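Local coordinates for protein putative phthiocerol dimycocerosate transporter LppX (Mycobacterium tuberculosis, PDB 2BYO) that is probably involved in moving phthiocerol dimycocerosates from the cell membrane to the outer membrane, with a hydrophobic cavity large enough for one such lipid, at residues S165-T170 / S185-S190; G127-Q132 / T148-A153; T39-A44 / L195-W200. One frame throughout, in Å; residues are numbered along the deposited sequence.

Interaction 1: residues S165-T170 / S185-S190. With LNL (alpha-linolenic acid), chain K.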
loop_
_atom_site.group_PDB
_atom_site.type_symbol
_atom_site.label_atom_id
_atom_site.label_comp_id
_atom_site.label_asym_id
_atom_site.label_seq_id
_atom_site.Cartn_x
_atom_site.Cartn_y
_atom_site.Cartn_z
ATOM N N SER A 165 -12.208 14.886 -2.276
ATOM C CA SER A 165 -12.312 14.824 -3.733
ATOM C C SER A 165 -11.626 13.602 -4.296
ATOM O O SER A 165 -10.884 12.894 -3.589
ATOM C CB SER A 165 -11.740 16.095 -4.386
ATOM O OG SER A 165 -10.334 16.202 -4.202
ATOM N N ALA A 166 -11.893 13.351 -5.574
ATOM C CA ALA A 166 -11.206 12.299 -6.314
ATOM C C ALA A 166 -9.735 12.678 -6.452
ATOM O O ALA A 166 -9.410 13.847 -6.664
ATOM C CB ALA A 166 -11.844 12.108 -7.686
ATOM N N ARG A 167 -8.847 11.698 -6.325
ATOM C CA ARG A 167 -7.410 11.964 -6.341
ATOM C C ARG A 167 -6.685 11.147 -7.410
ATOM O O ARG A 167 -7.122 10.043 -7.738
ATOM C CB ARG A 167 -6.808 11.676 -4.965
ATOM C CG ARG A 167 -7.392 12.512 -3.814
ATOM C CD ARG A 167 -7.305 14.017 -4.041
ATOM N NE ARG A 167 -5.957 14.440 -4.415
ATOM C CZ ARG A 167 -5.646 15.643 -4.907
ATOM N NH1 ARG A 167 -6.580 16.572 -5.085
ATOM N NH2 ARG A 167 -4.381 15.920 -5.225
ATOM N N PRO A 168 -5.585 11.699 -7.966
ATOM C CA PRO A 168 -4.780 10.946 -8.916
ATOM C C PRO A 168 -3.994 9.837 -8.221
ATOM O O PRO A 168 -3.535 10.005 -7.090
ATOM C CB PRO A 168 -3.824 11.984 -9.518
ATOM C CG PRO A 168 -3.955 13.212 -8.723
ATOM C CD PRO A 168 -5.074 13.065 -7.744
ATOM N N ALA A 169 -3.874 8.714 -8.906
ATOM C CA ALA A 169 -3.110 7.589 -8.429
ATOM C C ALA A 169 -2.325 7.001 -9.598
ATOM O O ALA A 169 -2.608 7.308 -10.773
ATOM C CB ALA A 169 -4.034 6.549 -7.821
ATOM N N THR A 170 -1.334 6.178 -9.266
ATOM C CA THR A 170 -0.499 5.517 -10.258
ATOM C C THR A 170 -0.165 4.106 -9.791
ATOM O O THR A 170 0.011 3.879 -8.593
ATOM C CB THR A 170 0.822 6.270 -10.476
ATOM O OG1 THR A 170 0.556 7.659 -10.713
ATOM C CG2 THR A 170 1.603 5.670 -11.694
ATOM N N SER A 185 0.978 4.435 -5.954
ATOM C CA SER A 185 1.034 5.686 -5.237
ATOM C C SER A 185 -0.214 6.537 -5.476
ATOM O O SER A 185 -0.913 6.380 -6.478
ATOM C CB SER A 185 2.315 6.458 -5.585
ATOM O OG SER A 185 2.219 7.094 -6.834
ATOM N N ILE A 186 -0.485 7.412 -4.517
ATOM C CA ILE A 186 -1.628 8.292 -4.564
ATOM C C ILE A 186 -1.167 9.677 -4.129
ATOM O O ILE A 186 -0.377 9.822 -3.190
ATOM C CB ILE A 186 -2.808 7.758 -3.710
ATOM C CG1 ILE A 186 -4.049 8.637 -3.891
ATOM C CG2 ILE A 186 -2.433 7.639 -2.234
ATOM C CD1 ILE A 186 -5.308 8.028 -3.310
ATOM N N ASP A 187 -1.645 10.679 -4.851
ATOM C CA ASP A 187 -1.338 12.068 -4.569
ATOM C C ASP A 187 -2.567 12.600 -3.883
ATOM O O ASP A 187 -3.597 12.807 -4.517
ATOM C CB ASP A 187 -1.050 12.815 -5.868
ATOM C CG ASP A 187 -1.042 14.325 -5.703
ATOM O OD1 ASP A 187 -0.742 14.853 -4.599
ATOM O OD2 ASP A 187 -1.331 14.992 -6.718
ATOM N N LEU A 188 -2.452 12.762 -2.572
ATOM C CA LEU A 188 -3.499 13.316 -1.763
ATOM C C LEU A 188 -3.287 14.835 -1.832
ATOM O O LEU A 188 -2.270 15.303 -2.338
ATOM C CB LEU A 188 -3.397 12.779 -0.332
ATOM C CG LEU A 188 -3.278 11.248 -0.208
ATOM C CD1 LEU A 188 -2.747 10.840 1.169
ATOM C CD2 LEU A 188 -4.615 10.574 -0.487
ATOM N N GLY A 189 -4.236 15.613 -1.358
ATOM C CA GLY A 189 -4.079 17.073 -1.431
ATOM C C GLY A 189 -2.803 17.542 -0.738
ATOM O O GLY A 189 -1.960 18.214 -1.345
ATOM N N SER A 190 -2.654 17.136 0.520
ATOM C CA SER A 190 -1.576 17.592 1.390
ATOM C C SER A 190 -0.254 16.848 1.197
ATOM O O SER A 190 0.802 17.329 1.613
ATOM C CB SER A 190 -2.014 17.413 2.847
ATOM O OG SER A 190 -2.341 16.044 3.087
HETATM O O1 LNL K . -2.685 -2.854 7.864
HETATM C C1 LNL K . -1.471 -3.096 8.067
HETATM O O2 LNL K . -0.679 -2.212 8.470
HETATM C C2 LNL K . -0.949 -4.504 7.843
HETATM C C3 LNL K . -0.295 -4.662 6.475
HETATM C C4 LNL K . 1.142 -4.128 6.443
HETATM C C5 LNL K . 1.354 -2.849 5.619
HETATM C C6 LNL K . 0.677 -2.851 4.236
HETATM C C7 LNL K . 0.422 -1.423 3.745
HETATM C C8 LNL K . -0.937 -0.864 4.184
HETATM C C9 LNL K . -1.533 0.091 3.146
HETATM C C10 LNL K . -1.524 1.557 3.578
HETATM C C11 LNL K . -0.334 2.263 2.960
HETATM C C12 LNL K . -0.283 2.652 1.678
HETATM C C13 LNL K . -1.413 2.451 0.686
HETATM C C14 LNL K . -0.900 2.478 -0.755
HETATM C C15 LNL K . -0.928 3.865 -1.399
HETATM C C16 LNL K . -1.285 3.789 -2.884
HETATM C C17 LNL K . -2.777 3.529 -3.110
HETATM C C18 LNL K . -3.177 3.594 -4.572
HETATM O O HOH W 1 0.253 9.183 -7.978
#

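Interaction 2: residues G127-Q132 / T148-A153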
loop_
_atom_site.group_PDB
_atom_site.type_symbol
_atom_site.label_atom_id
_atom_site.label_comp_id
_atom_site.label_asym_id
_atom_site.label_seq_id
_atom_site.Cartn_x
_atom_site.Cartn_y
_atom_site.Cartn_z
ATOM N N GLY A 127 -15.336 2.963 -10.935
ATOM C CA GLY A 127 -15.203 4.101 -10.035
ATOM C C GLY A 127 -13.886 4.755 -10.366
ATOM O O GLY A 127 -13.792 5.978 -10.400
ATOM N N VAL A 128 -12.866 3.933 -10.619
ATOM C CA VAL A 128 -11.608 4.441 -11.158
ATOM C C VAL A 128 -11.883 4.973 -12.567
ATOM O O VAL A 128 -12.473 4.282 -13.403
ATOM C CB VAL A 128 -10.493 3.372 -11.199
ATOM C CG1 VAL A 128 -9.230 3.928 -11.852
ATOM C CG2 VAL A 128 -10.181 2.885 -9.797
ATOM N N THR A 129 -11.484 6.222 -12.797
ATOM C CA THR A 129 -11.675 6.887 -14.084
ATOM C C THR A 129 -10.341 7.311 -14.686
ATOM O O THR A 129 -9.304 7.276 -14.026
ATOM C CB THR A 129 -12.583 8.117 -13.946
ATOM O OG1 THR A 129 -12.102 8.956 -12.894
ATOM C CG2 THR A 129 -13.999 7.695 -13.642
ATOM N N ASN A 130 -10.387 7.678 -15.961
ATOM C CA ASN A 130 -9.263 8.292 -16.650
ATOM C C ASN A 130 -8.000 7.473 -16.573
ATOM O O ASN A 130 -6.930 7.999 -16.260
ATOM C CB ASN A 130 -9.014 9.712 -16.108
ATOM C CG ASN A 130 -8.207 10.586 -17.085
ATOM O OD1 ASN A 130 -7.939 10.188 -18.226
ATOM N ND2 ASN A 130 -7.834 11.781 -16.637
ATOM N N LEU A 131 -8.126 6.173 -16.840
ATOM C CA LEU A 131 -6.966 5.290 -16.883
ATOM C C LEU A 131 -6.105 5.668 -18.074
ATOM O O LEU A 131 -6.613 5.818 -19.164
ATOM C CB LEU A 131 -7.387 3.815 -16.973
ATOM C CG LEU A 131 -8.011 3.221 -15.699
ATOM C CD1 LEU A 131 -8.421 1.772 -15.938
ATOM C CD2 LEU A 131 -7.047 3.312 -14.526
ATOM N N GLN A 132 -4.805 5.844 -17.855
ATOM C CA GLN A 132 -3.876 6.202 -18.933
ATOM C C GLN A 132 -2.622 5.346 -18.825
ATOM O O GLN A 132 -2.012 5.246 -17.754
ATOM C CB GLN A 132 -3.487 7.687 -18.857
ATOM C CG GLN A 132 -4.549 8.665 -19.332
ATOM C CD GLN A 132 -4.167 10.127 -19.060
ATOM O OE1 GLN A 132 -3.001 10.529 -19.214
ATOM N NE2 GLN A 132 -5.153 10.928 -18.661
ATOM N N THR A 148 -1.735 5.485 -14.898
ATOM C CA THR A 148 -2.309 6.487 -14.024
ATOM C C THR A 148 -3.815 6.415 -14.109
ATOM O O THR A 148 -4.372 5.915 -15.075
ATOM C CB THR A 148 -1.871 7.907 -14.428
ATOM O OG1 THR A 148 -2.192 8.131 -15.808
ATOM C CG2 THR A 148 -0.381 8.085 -14.231
ATOM N N GLY A 149 -4.477 6.958 -13.105
ATOM C CA GLY A 149 -5.935 6.932 -13.048
ATOM C C GLY A 149 -6.399 7.839 -11.939
ATOM O O GLY A 149 -5.582 8.335 -11.164
ATOM N N THR A 150 -7.707 8.055 -11.863
ATOM C CA THR A 150 -8.288 8.913 -10.852
ATOM C C THR A 150 -9.207 8.067 -9.962
ATOM O O THR A 150 -10.061 7.336 -10.457
ATOM C CB THR A 150 -9.010 10.086 -11.519
ATOM O OG1 THR A 150 -8.026 10.936 -12.128
ATOM C CG2 THR A 150 -9.841 10.896 -10.518
ATOM N N ILE A 151 -8.988 8.153 -8.652
ATOM C CA ILE A 151 -9.702 7.336 -7.672
ATOM C C ILE A 151 -10.790 8.185 -7.011
ATOM O O ILE A 151 -10.517 9.289 -6.556
ATOM C CB ILE A 151 -8.712 6.762 -6.617
ATOM C CG1 ILE A 151 -7.669 5.881 -7.322
ATOM C CG2 ILE A 151 -9.446 5.960 -5.543
ATOM C CD1 ILE A 151 -6.686 5.189 -6.390
ATOM N N PRO A 152 -12.033 7.672 -6.962
ATOM C CA PRO A 152 -13.128 8.451 -6.390
ATOM C C PRO A 152 -12.945 8.678 -4.896
ATOM O O PRO A 152 -12.366 7.834 -4.213
ATOM C CB PRO A 152 -14.362 7.587 -6.654
ATOM C CG PRO A 152 -13.859 6.223 -6.889
ATOM C CD PRO A 152 -12.463 6.331 -7.397
ATOM N N ALA A 153 -13.427 9.815 -4.407
ATOM C CA ALA A 153 -13.254 10.208 -3.006
ATOM C C ALA A 153 -13.588 9.075 -2.032
ATOM O O ALA A 153 -12.872 8.861 -1.060
ATOM C CB ALA A 153 -14.099 11.426 -2.694
HETATM O O HOH W 2 -4.680 9.485 -15.637
HETATM O O HOH W 3 -9.255 12.502 -13.971
#

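Interaction 3: residues T39-A44 / L195-W200. With ZN (zinc ion), chain C; LNL (alpha-linolenic acid), chain K; HXA (docosa-4,7,10,13,16,19-hexaenoic acid), chain I.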
loop_
_atom_site.group_PDB
_atom_site.type_symbol
_atom_site.label_atom_id
_atom_site.label_comp_id
_atom_site.label_asym_id
_atom_site.label_seq_id
_atom_site.Cartn_x
_atom_site.Cartn_y
_atom_site.Cartn_z
ATOM N N THR A 39 1.968 -15.367 -0.711
ATOM C CA THR A 39 2.143 -15.963 0.599
ATOM C C THR A 39 2.854 -14.955 1.500
ATOM O O THR A 39 2.609 -14.889 2.715
ATOM C CB THR A 39 2.994 -17.240 0.500
ATOM O OG1 THR A 39 2.451 -18.102 -0.506
ATOM C CG2 THR A 39 3.024 -17.980 1.822
ATOM N N SER A 40 3.760 -14.183 0.906
ATOM C CA SER A 40 4.552 -13.208 1.662
ATOM C C SER A 40 5.105 -12.144 0.734
ATOM O O SER A 40 5.208 -12.356 -0.471
ATOM C CB SER A 40 5.686 -13.896 2.431
ATOM O OG SER A 40 6.614 -14.512 1.554
ATOM N N VAL A 41 5.439 -10.990 1.296
ATOM C CA VAL A 41 5.942 -9.879 0.510
ATOM C C VAL A 41 6.647 -8.892 1.448
ATOM O O VAL A 41 6.362 -8.863 2.636
ATOM C CB VAL A 41 4.775 -9.187 -0.278
ATOM C CG1 VAL A 41 3.791 -8.514 0.668
ATOM C CG2 VAL A 41 5.299 -8.188 -1.300
ATOM N N HIS A 42 7.591 -8.126 0.916
ATOM C CA HIS A 42 8.196 -7.012 1.647
ATOM C C HIS A 42 7.557 -5.748 1.097
ATOM O O HIS A 42 7.383 -5.627 -0.126
ATOM C CB HIS A 42 9.714 -7.005 1.450
ATOM C CG HIS A 42 10.424 -5.905 2.179
ATOM N ND1 HIS A 42 10.979 -6.076 3.431
ATOM C CD2 HIS A 42 10.707 -4.633 1.814
ATOM C CE1 HIS A 42 11.559 -4.952 3.809
ATOM N NE2 HIS A 42 11.392 -4.056 2.853
ATOM N N VAL A 43 7.139 -4.856 1.994
ATOM C CA VAL A 43 6.532 -3.582 1.614
ATOM C C VAL A 43 7.330 -2.401 2.178
ATOM O O VAL A 43 7.690 -2.379 3.376
ATOM C CB VAL A 43 5.062 -3.475 2.078
ATOM C CG1 VAL A 43 4.538 -2.078 1.860
ATOM C CG2 VAL A 43 4.184 -4.446 1.302
ATOM N N ALA A 44 7.612 -1.445 1.291
ATOM C CA ALA A 44 8.236 -0.190 1.644
ATOM C C ALA A 44 7.238 0.929 1.397
ATOM O O ALA A 44 6.789 1.155 0.261
ATOM C CB ALA A 44 9.483 0.023 0.827
ATOM N N LEU A 195 3.750 2.980 -2.169
ATOM C CA LEU A 195 3.929 1.643 -1.648
ATOM C C LEU A 195 4.656 0.811 -2.681
ATOM O O LEU A 195 4.184 0.649 -3.803
ATOM C CB LEU A 195 2.570 1.041 -1.313
ATOM C CG LEU A 195 2.665 -0.244 -0.512
ATOM C CD1 LEU A 195 1.519 -0.314 0.479
ATOM C CD2 LEU A 195 2.702 -1.481 -1.427
ATOM N N THR A 196 5.814 0.296 -2.299
ATOM C CA THR A 196 6.644 -0.486 -3.188
ATOM C C THR A 196 6.769 -1.914 -2.638
ATOM O O THR A 196 7.151 -2.115 -1.479
ATOM C CB THR A 196 8.025 0.192 -3.346
ATOM O OG1 THR A 196 7.834 1.529 -3.837
ATOM C CG2 THR A 196 8.933 -0.578 -4.316
ATOM N N GLN A 197 6.422 -2.898 -3.477
ATOM C CA GLN A 197 6.549 -4.317 -3.119
ATOM C C GLN A 197 7.860 -4.920 -3.636
ATOM O O GLN A 197 8.381 -4.522 -4.687
ATOM C CB GLN A 197 5.390 -5.138 -3.706
ATOM C CG GLN A 197 4.001 -4.790 -3.186
ATOM C CD GLN A 197 2.907 -5.646 -3.806
ATOM O OE1 GLN A 197 3.175 -6.679 -4.429
ATOM N NE2 GLN A 197 1.664 -5.226 -3.623
ATOM N N SER A 198 8.350 -5.918 -2.905
ATOM C CA SER A 198 9.496 -6.726 -3.319
ATOM C C SER A 198 9.479 -8.032 -2.542
ATOM O O SER A 198 8.621 -8.243 -1.682
ATOM C CB SER A 198 10.803 -5.968 -3.063
ATOM O OG SER A 198 10.917 -5.616 -1.692
ATOM N N LYS A 199 10.432 -8.906 -2.839
ATOM C CA LYS A 199 10.641 -10.151 -2.072
ATOM C C LYS A 199 9.410 -11.055 -2.056
ATOM O O LYS A 199 9.143 -11.765 -1.089
ATOM C CB LYS A 199 11.123 -9.847 -0.645
ATOM C CG LYS A 199 12.360 -8.919 -0.610
ATOM C CD LYS A 199 13.002 -8.870 0.761
ATOM C CE LYS A 199 13.922 -10.048 1.028
ATOM N NZ LYS A 199 15.233 -9.933 0.328
ATOM N N TRP A 200 8.678 -11.032 -3.162
ATOM C CA TRP A 200 7.451 -11.803 -3.301
ATOM C C TRP A 200 7.725 -13.262 -3.004
ATOM O O TRP A 200 8.600 -13.860 -3.623
ATOM C CB TRP A 200 6.898 -11.665 -4.722
ATOM C CG TRP A 200 6.606 -10.224 -5.101
ATOM C CD1 TRP A 200 5.454 -9.525 -4.856
ATOM C CD2 TRP A 200 7.486 -9.317 -5.794
ATOM N NE1 TRP A 200 5.559 -8.239 -5.360
ATOM C CE2 TRP A 200 6.790 -8.087 -5.941
ATOM C CE3 TRP A 200 8.787 -9.429 -6.316
ATOM C CZ2 TRP A 200 7.356 -6.975 -6.571
ATOM C CZ3 TRP A 200 9.350 -8.322 -6.951
ATOM C CH2 TRP A 200 8.631 -7.107 -7.069
HETATM ZN ZN ZN C . 12.675 -2.579 2.769
HETATM O O1 LNL K . -2.685 -2.854 7.864
HETATM C C1 LNL K . -1.471 -3.096 8.067
HETATM O O2 LNL K . -0.679 -2.212 8.470
HETATM C C2 LNL K . -0.949 -4.504 7.843
HETATM C C3 LNL K . -0.295 -4.662 6.475
HETATM C C4 LNL K . 1.142 -4.128 6.443
HETATM C C5 LNL K . 1.354 -2.849 5.619
HETATM C C6 LNL K . 0.677 -2.851 4.236
HETATM C C7 LNL K . 0.422 -1.423 3.745
HETATM C C8 LNL K . -0.937 -0.864 4.184
HETATM C C9 LNL K . -1.533 0.091 3.146
HETATM C C10 LNL K . -1.524 1.557 3.578
HETATM C C11 LNL K . -0.334 2.263 2.960
HETATM C C12 LNL K . -0.283 2.652 1.678
HETATM C C13 LNL K . -1.413 2.451 0.686
HETATM C C14 LNL K . -0.900 2.478 -0.755
HETATM C C15 LNL K . -0.928 3.865 -1.399
HETATM C C16 LNL K . -1.285 3.789 -2.884
HETATM C C17 LNL K . -2.777 3.529 -3.110
HETATM C C18 LNL K . -3.177 3.594 -4.572
HETATM C C1 HXA I . -6.112 -9.547 0.188
HETATM O O1 HXA I . -7.006 -10.271 0.691
HETATM O O2 HXA I . -6.357 -8.464 -0.389
HETATM C C2 HXA I . -4.676 -10.025 0.277
HETATM C C3 HXA I . -3.723 -8.885 0.647
HETATM C C4 HXA I . -2.525 -9.395 1.459
HETATM C C5 HXA I . -1.194 -9.301 0.707
HETATM C C6 HXA I . -0.271 -8.214 1.268
HETATM C C7 HXA I . -0.020 -7.093 0.268
HETATM C C8 HXA I . 0.225 -5.766 0.976
HETATM C C9 HXA I . 0.503 -4.651 -0.034
HETATM C C10 HXA I . -0.655 -3.660 -0.178
HETATM C C11 HXA I . -1.600 -3.993 -1.336
HETATM C C12 HXA I . -1.419 -3.062 -2.538
HETATM C C13 HXA I . -2.258 -1.783 -2.431
HETATM C C14 HXA I . -3.492 -1.788 -3.341
HETATM C C15 HXA I . -3.451 -0.654 -4.368
HETATM C C16 HXA I . -4.750 -0.605 -5.168
HETATM C C17 HXA I . -4.589 0.142 -6.488
HETATM C C18 HXA I . -5.922 0.758 -6.924
HETATM C C19 HXA I . -5.998 1.007 -8.429
HETATM C C20 HXA I . -5.353 2.335 -8.811
HETATM C C21 HXA I . -5.477 2.607 -10.309
HETATM C C22 HXA I . -4.439 3.584 -10.834
HETATM O O HOH W 4 7.981 3.000 -1.676
HETATM O O HOH W 5 13.474 -2.481 0.652
HETATM O O HOH W 6 14.487 -2.972 4.334
#

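Interaction 1: residues S165-T170 / S185-S190
R167 reaches across to the backbone of D187 where the antiparallel hairpin of strands 167-174 and 181-187, part of the U-shaped beta-half-barrel, opens at the end away from its turn. The arginine chain leaves with CG anti to its carbonyl carbon (chi1 -60°) and bends twice more at chi2 and chi3, which brings the edge of the guanidinium to the D187 carbonyl. There it meets the oxygen side-on with two nitrogens: R167 NE donates to D187 O at 2.9 Å, fairly straight and only slightly tilted from the carbonyl plane, while R167 NH2 reaches the same oxygen at 3.3 Å on a more bent path from above that plane. D187 O lies close to the guanidinium plane, and the backbone N of G189 sits over one face of the group, toward its rim. The D187 carboxylate is turned 85° from the guanidinium, and the salt bridge from R167 NH2 to D187 OD2 is long, 3.5 Å. That same OD2 also comes alongside the ring of P168, near its CG.

Further along, the backbones take over. D187 N donates almost straight to P168 O, and T170 and S185 form a hydrogen-bonded pair with bonds in both directions. A169 and I186 are the non-hydrogen-bonded pair next to it, their side chains on the face that meets lipid: the side chain of A169 lies about 4 Å from the bound docosahexaenoic acid at the nearest atoms, and I186 CG2 stands 4.1 Å from C16 of the alpha-linolenic acid. I186 also packs on V156 and L159 of helix 153-159. On the other face, one water bridges the two hydroxyls, 3.1 Å from T170 OG1 and 3.1 Å from S185 OG.

Interaction 2: residues G127-Q132 / T148-A153
Strands 129-139 and 142-151 pair here as an antiparallel beta hairpin with a beta bulge, at the edge of the half-barrel sheet where 129-139 is the outermost strand. T129 with T150 and Q132 with T148 are both hydrogen-bonded pairs, but the register slips by one between them: N130 and L131 together face G149. N130 is in the left-handed helical region (phi 55°, psi 47°), the kink that takes up the bulge's extra residue, and its carbonyl receives a CA-H...O contact from G149 CA at 3.5 Å. G149, without a side chain, lets L131 CD2 come over its CA at 4.1 Å; L131 then continues onto L24, L25 and I28 of helix 22-36. The V128 side chain comes within about 4 Å of the bound docosahexaenoic acid at the nearest atoms, and I151 touches it.

The opposite face is polar. T148 OG1, set between its own N and carbonyl carbon by a chi1 of 55°, comes to 3.3 Å from Q132 CB, a van der Waals contact, and is hydrogen-bonded to Q134 OE1. Q132 NE2 donates to N130 OD1 at 2.9 Å from above the N130 amide plane, not on a lone pair. One water donates to both N130 O and T148 OG1; another accepts from N130 ND2 and bonds to T150 OG1. At the strand end P152, the N-cap of helix 153-159, brings its CD to 3.3 Å from G127 O.

Interaction 3: residues T39-A44 / L195-W200
H42 and S198 face one another as a hydrogen-bonded antiparallel pair, and the histidine can be followed outward from there. H42 CB touches both S198 OG (3.6 Å) and K199 CB, which approach from the neighbouring strand. A chi1 of -179° puts CG opposite the backbone N and carries the ring past the serine, whose OG lies 3.6 Å from H42 CD2, obliquely to the ring; K199 CD also approaches obliquely, 4.2 Å from H42 CG. At the tip H42 NE2 binds a zinc ion at 2.0 Å, completed by two waters and D61, while ND1 binds a second zinc shared with D63. This metal-bearing face is the outside of the half-barrel, where strand 40-49 meets strand 191-198 near the middle of the sheet. The next residue turns to the lipid cavity: V43 CG1 packs on L195 CG at 3.5 Å, and V43 CG2 looks onto C9 of the docosahexaenoic acid. L195 CD1 touches C7 of the alpha-linolenic acid at 3.6 Å. V41 CG2 comes obliquely to the W200 ring, whose NE1 donates in the ring plane to a lone pair of Q197 OE1; that leaves Q197 NE2 against the docosahexaenoic acid, 3.8 Å from its C9.

Overall arrangement
All three contacts belong to one antiparallel sheet, in which strands 40-49, 191-198, 181-187, 167-174, 142-151 and 129-139 lie side by side in that order. Interactions 1 and 2 are hairpin contacts that follow one another along the chain, interaction 2 complete before interaction 1 begins. Their centres are about 10 Å apart, and they join directly: R167 O with I151 N, and A169 N with G149 O, probably by hydrogen bonds. Interaction 3 closes a long loop that encloses both, bringing the first strand beside the last; its centre is about 22 Å from interaction 1 and about 24 Å from interaction 2, across the chain's centre. All lie on the sheet that curves round the lipid cavity, interaction 3 without touching the other two.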